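Local coordinates for hypothetical membrane protein (Corynebacterium glutamicum, PDB 6JSA), which binds heme through its C-terminal HtaA domain, the part present here, and probably passes it on during heme uptake, at residues Ser135-Gln140 against Gly153-Pro158; Ser91-Ala96 against Arg112-Thr117. One frame throughout, in Å; residues are numbered along the deposited sequence.

Contact 1. Residues Ser135-Gln140 against Gly153-Pro158; sequences SVSLSQ and GTQLDP
Leu138 and Val136 of the strand end 135-138 meet Leu156 of the loop 153-158 on one side of the paired backbones. Val136 CG1 and Leu138 CG are both anti to their backbone N (chi1 -178° and -174°), which points both side chains at the methyl Leu156 CD1. That methyl stands 3.8 Å from Leu138 CD1 and 4.0 Å from Val136 CG1, while the second Val136 methyl, CG2, rests against the carbonyl oxygen of Asp157. Trp12 touches both Val136 and Leu156, and Leu138 continues onto Phe146 and Tyr150, the latter a heme-binding residue. Backbone bonds run beside this cluster. Leu156 N donates to Val136 O at 2.8 Å, almost along the C=O axis, and Leu138 N donates to Thr154 O at 2.8 Å. Gly153 N closes the far end on Leu138 O (2.8 Å), with a carbonyl angle of 140°. Beyond the single bridge of Ser137 with Gln155, a water takes over: it accepts from Val136 N and donates to Leu156 O (2.8 Å). The chemistry is thus a short run of main-chain bonds, extended by one water, beside an aliphatic cluster; together they fix the loop that follows the heme-binding Tyr150 to the end of strand 129-138.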
loop_
_atom_site.group_PDB
_atom_site.type_symbol
_atom_site.label_atom_id
_atom_site.label_comp_id
_atom_site.label_asym_id
_atom_site.label_seq_id
_atom_site.Cartn_x
_atom_site.Cartn_y
_atom_site.Cartn_z
ATOM N N SER A 135 -6.432 -0.552 -9.452
ATOM C CA SER A 135 -6.346 -1.927 -8.981
ATOM C C SER A 135 -4.894 -2.254 -8.643
ATOM O O SER A 135 -3.955 -1.670 -9.201
ATOM C CB SER A 135 -6.854 -2.895 -10.053
ATOM O OG SER A 135 -6.026 -2.848 -11.201
ATOM N N VAL A 136 -4.723 -3.191 -7.710
ATOM C CA VAL A 136 -3.418 -3.577 -7.177
ATOM C C VAL A 136 -3.237 -5.074 -7.403
ATOM O O VAL A 136 -3.966 -5.889 -6.824
ATOM C CB VAL A 136 -3.297 -3.238 -5.681
ATOM C CG1 VAL A 136 -1.918 -3.616 -5.174
ATOM C CG2 VAL A 136 -3.598 -1.753 -5.422
ATOM N N SER A 137 -2.255 -5.436 -8.224
ATOM C CA SER A 137 -1.972 -6.827 -8.566
ATOM C C SER A 137 -0.708 -7.257 -7.840
ATOM O O SER A 137 0.361 -6.684 -8.058
ATOM C CB SER A 137 -1.764 -6.966 -10.071
ATOM O OG SER A 137 -2.953 -6.669 -10.771
ATOM N N LEU A 138 -0.830 -8.276 -6.998
ATOM C CA LEU A 138 0.238 -8.647 -6.080
ATOM C C LEU A 138 1.510 -9.063 -6.819
ATOM O O LEU A 138 1.469 -9.836 -7.781
ATOM C CB LEU A 138 -0.254 -9.798 -5.208
ATOM C CG LEU A 138 0.632 -10.275 -4.066
ATOM C CD1 LEU A 138 0.811 -9.170 -3.039
ATOM C CD2 LEU A 138 0.009 -11.506 -3.439
ATOM N N SER A 139 2.650 -8.570 -6.336
ATOM C CA SER A 139 3.956 -8.893 -6.891
ATOM C C SER A 139 4.471 -10.231 -6.355
ATOM O O SER A 139 3.894 -10.839 -5.450
ATOM C CB SER A 139 4.958 -7.813 -6.496
ATOM O OG SER A 139 5.193 -7.879 -5.095
ATOM N N GLN A 140 5.599 -10.673 -6.921
ATOM C CA GLN A 140 6.266 -11.872 -6.422
ATOM C C GLN A 140 6.672 -11.704 -4.961
ATOM O O GLN A 140 6.385 -12.560 -4.119
ATOM C CB GLN A 140 7.493 -12.175 -7.286
ATOM C CG GLN A 140 7.191 -12.390 -8.762
ATOM C CD GLN A 140 6.659 -13.775 -9.051
ATOM O OE1 GLN A 140 6.796 -14.685 -8.236
ATOM N NE2 GLN A 140 6.047 -13.943 -10.217
ATOM N N GLY A 153 -0.100 -11.901 -8.787
ATOM C CA GLY A 153 -1.191 -11.489 -9.641
ATOM C C GLY A 153 -2.543 -11.441 -8.971
ATOM O O GLY A 153 -3.497 -10.926 -9.568
ATOM N N THR A 154 -2.660 -11.953 -7.750
ATOM C CA THR A 154 -3.896 -11.812 -6.990
ATOM C C THR A 154 -4.240 -10.336 -6.841
ATOM O O THR A 154 -3.365 -9.494 -6.610
ATOM C CB THR A 154 -3.712 -12.452 -5.610
ATOM O OG1 THR A 154 -3.576 -13.869 -5.764
ATOM C CG2 THR A 154 -4.900 -12.174 -4.674
ATOM N N GLN A 155 -5.522 -10.018 -6.992
ATOM C CA GLN A 155 -5.985 -8.647 -6.820
ATOM C C GLN A 155 -6.128 -8.336 -5.334
ATOM O O GLN A 155 -6.873 -9.014 -4.617
ATOM C CB GLN A 155 -7.331 -8.466 -7.514
ATOM C CG GLN A 155 -7.296 -8.750 -9.003
ATOM C CD GLN A 155 -6.287 -7.884 -9.742
ATOM O OE1 GLN A 155 -5.210 -8.350 -10.136
ATOM N NE2 GLN A 155 -6.633 -6.622 -9.944
ATOM N N LEU A 156 -5.436 -7.301 -4.880
ATOM C CA LEU A 156 -5.580 -6.813 -3.518
ATOM C C LEU A 156 -6.718 -5.792 -3.495
ATOM O O LEU A 156 -7.434 -5.617 -4.482
ATOM C CB LEU A 156 -4.252 -6.240 -3.031
ATOM C CG LEU A 156 -3.056 -7.199 -3.046
ATOM C CD1 LEU A 156 -1.843 -6.507 -2.435
ATOM C CD2 LEU A 156 -3.364 -8.524 -2.328
ATOM N N ASP A 157 -6.913 -5.102 -2.371
ATOM C CA ASP A 157 -7.832 -3.976 -2.382
ATOM C C ASP A 157 -7.315 -2.924 -3.359
ATOM O O ASP A 157 -6.103 -2.738 -3.502
ATOM C CB ASP A 157 -7.868 -3.304 -1.010
ATOM C CG ASP A 157 -8.798 -3.976 -0.012
ATOM O OD1 ASP A 157 -9.551 -4.903 -0.365
ATOM O OD2 ASP A 157 -8.762 -3.548 1.165
ATOM N N PRO A 158 -8.206 -2.197 -4.022
ATOM C CA PRO A 158 -7.765 -1.065 -4.843
ATOM C C PRO A 158 -7.269 0.064 -3.951
ATOM O O PRO A 158 -7.627 0.177 -2.773
ATOM C CB PRO A 158 -9.041 -0.657 -5.582
ATOM C CG PRO A 158 -10.134 -1.019 -4.624
ATOM C CD PRO A 158 -9.676 -2.302 -3.971
HETATM O O HOH W 1 -7.288 -4.182 -6.843
#

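Contact 2. Residues Ser91-Ala96 against Arg112-Thr117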
loop_
_atom_site.group_PDB
_atom_site.type_symbol
_atom_site.label_atom_id
_atom_site.label_comp_id
_atom_site.label_asym_id
_atom_site.label_seq_id
_atom_site.Cartn_x
_atom_site.Cartn_y
_atom_site.Cartn_z
ATOM N N SER A 91 -0.504 3.419 -15.539
ATOM C CA SER A 91 -0.023 2.266 -14.795
ATOM C C SER A 91 0.987 2.745 -13.766
ATOM O O SER A 91 1.436 3.893 -13.790
ATOM C CB SER A 91 0.615 1.223 -15.714
ATOM O OG SER A 91 1.765 1.752 -16.341
ATOM N N GLY A 92 1.354 1.860 -12.852
ATOM C CA GLY A 92 2.285 2.261 -11.823
ATOM C C GLY A 92 2.635 1.131 -10.889
ATOM O O GLY A 92 2.418 -0.047 -11.188
ATOM N N GLU A 93 3.181 1.516 -9.740
ATOM C CA GLU A 93 3.668 0.573 -8.748
ATOM C C GLU A 93 3.311 1.067 -7.357
ATOM O O GLU A 93 3.384 2.268 -7.067
ATOM C CB GLU A 93 5.190 0.433 -8.838
ATOM C CG GLU A 93 5.668 -0.159 -10.152
ATOM C CD GLU A 93 7.178 -0.230 -10.248
ATOM O OE1 GLU A 93 7.862 0.615 -9.636
ATOM O OE2 GLU A 93 7.681 -1.140 -10.934
ATOM N N LEU A 94 2.934 0.134 -6.500
ATOM C CA LEU A 94 2.766 0.401 -5.077
ATOM C C LEU A 94 4.000 -0.166 -4.387
ATOM O O LEU A 94 4.241 -1.378 -4.435
ATOM C CB LEU A 94 1.488 -0.257 -4.568
ATOM C CG LEU A 94 1.150 -0.029 -3.097
ATOM C CD1 LEU A 94 1.118 1.455 -2.758
ATOM C CD2 LEU A 94 -0.187 -0.692 -2.791
ATOM N N ILE A 95 4.800 0.711 -3.795
ATOM C CA ILE A 95 6.074 0.360 -3.178
ATOM C C ILE A 95 5.950 0.525 -1.667
ATOM O O ILE A 95 5.298 1.458 -1.190
ATOM C CB ILE A 95 7.173 1.280 -3.747
ATOM C CG1 ILE A 95 7.306 1.093 -5.266
ATOM C CG2 ILE A 95 8.504 1.065 -3.050
ATOM C CD1 ILE A 95 7.994 2.255 -5.963
ATOM N N ALA A 96 6.583 -0.371 -0.910
ATOM C CA ALA A 96 6.592 -0.252 0.542
ATOM C C ALA A 96 7.795 -1.002 1.089
ATOM O O ALA A 96 8.393 -1.836 0.402
ATOM C CB ALA A 96 5.303 -0.798 1.154
ATOM N N ARG A 112 12.735 -2.397 0.721
ATOM C CA ARG A 112 11.816 -1.572 -0.043
ATOM C C ARG A 112 11.533 -2.277 -1.361
ATOM O O ARG A 112 12.458 -2.547 -2.136
ATOM C CB ARG A 112 12.416 -0.189 -0.277
ATOM C CG ARG A 112 11.422 0.777 -0.858
ATOM C CD ARG A 112 11.739 2.218 -0.496
ATOM N NE ARG A 112 10.656 3.091 -0.935
ATOM C CZ ARG A 112 9.521 3.268 -0.261
ATOM N NH1 ARG A 112 9.322 2.642 0.896
ATOM N NH2 ARG A 112 8.577 4.058 -0.745
ATOM N N THR A 113 10.266 -2.597 -1.608
ATOM C CA THR A 113 9.921 -3.512 -2.686
ATOM C C THR A 113 8.604 -3.093 -3.324
ATOM O O THR A 113 7.756 -2.467 -2.685
ATOM C CB THR A 113 9.815 -4.949 -2.145
ATOM O OG1 THR A 113 9.669 -5.865 -3.232
ATOM C CG2 THR A 113 8.624 -5.097 -1.194
ATOM N N VAL A 114 8.432 -3.450 -4.594
ATOM C CA VAL A 114 7.125 -3.310 -5.221
ATOM C C VAL A 114 6.203 -4.380 -4.649
ATOM O O VAL A 114 6.455 -5.578 -4.810
ATOM C CB VAL A 114 7.235 -3.413 -6.749
ATOM C CG1 VAL A 114 5.855 -3.365 -7.391
ATOM C CG2 VAL A 114 8.122 -2.300 -7.280
ATOM N N VAL A 115 5.149 -3.949 -3.955
ATOM C CA VAL A 115 4.152 -4.864 -3.399
ATOM C C VAL A 115 3.107 -5.234 -4.443
ATOM O O VAL A 115 2.547 -6.335 -4.407
ATOM C CB VAL A 115 3.510 -4.223 -2.153
ATOM C CG1 VAL A 115 2.320 -5.027 -1.648
ATOM C CG2 VAL A 115 4.535 -4.085 -1.054
ATOM N N GLY A 116 2.817 -4.332 -5.374
ATOM C CA GLY A 116 1.861 -4.619 -6.424
ATOM C C GLY A 116 2.004 -3.673 -7.589
ATOM O O GLY A 116 2.537 -2.566 -7.460
ATOM N N THR A 117 1.537 -4.135 -8.742
ATOM C CA THR A 117 1.470 -3.274 -9.907
ATOM C C THR A 117 0.097 -2.624 -9.981
ATOM O O THR A 117 -0.928 -3.228 -9.642
ATOM C CB THR A 117 1.783 -4.041 -11.188
ATOM O OG1 THR A 117 0.973 -5.213 -11.236
ATOM C CG2 THR A 117 3.253 -4.444 -11.217
#
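Ile95 CG2 lies over one face of the Arg112 guanidinium, offset toward its rim, with Arg112 NE 3.6 Å away. The two side chains cross at about a right angle: Arg112 runs extended from CG to NE, and its flat end comes back over the strand 91-96. Asp97 and Glu84 take the charged nitrogens in salt bridges, with Asn82 O as a further acceptor for NH1, so the guanidinium is gripped by polar groups while a methyl packs on its face. On the same side of the sheet Val114 CG2 fits between neighbours on the other strand, 4.0 Å from Ile95 CG1 and 3.7 Å from Glu93 CD. With CG beside its backbone N (chi1 -64°) and the chain extended beyond, Glu93 brings its carboxylate carbon to that methyl, the two side chains crossing at about a right angle. The opposite side carries Leu94 and Ala96, where Ala96 CB meets Val115 CG2 at 4.0 Å. Between Leu94 and Ile95 the register shifts by one at a classic beta bulge, where Val115 and Gly116 both face Leu94. Leu94 O accepts Val115 N at 2.8 Å and Gly116 N only weakly, while Leu94 N gives a nearly straight bond (176°) to Gly116 O. Ala96 and Thr113 form the next hydrogen-bonded pair. Strand 91-101 is flanked on its other edge by strand 76-88, whose Ile80 and Ile83 touch Ala96; strand 113-125 has strand 129-138 as its further neighbour, with Val136 against Leu94, and Thr113 OG1 reaches Ser141 in helix 140-145.

Overall arrangement
Along the sequence contact 2 comes first, between strands 91-101 and 113-125, and closes before contact 1 opens, between the end of strand 129-138 and the loop leading into strand 159-165. Their centres lie 10 Å apart, and strands 113-125 and 129-138, which follow each other in the chain, are antiparallel neighbours that join them. Ser137 O and Thr117 N (2.9 Å) probably form one backbone bond of this pairing, and Ser139 OG probably bonds to Val114 O beside the bulge while capping helix 140-145. Regular pairing runs from contact 2 to strand 129-138, and the loop of contact 1, nearer the heme, adds one bridge to its end, consistent with a connection between the HtaA strands and the heme-binding end.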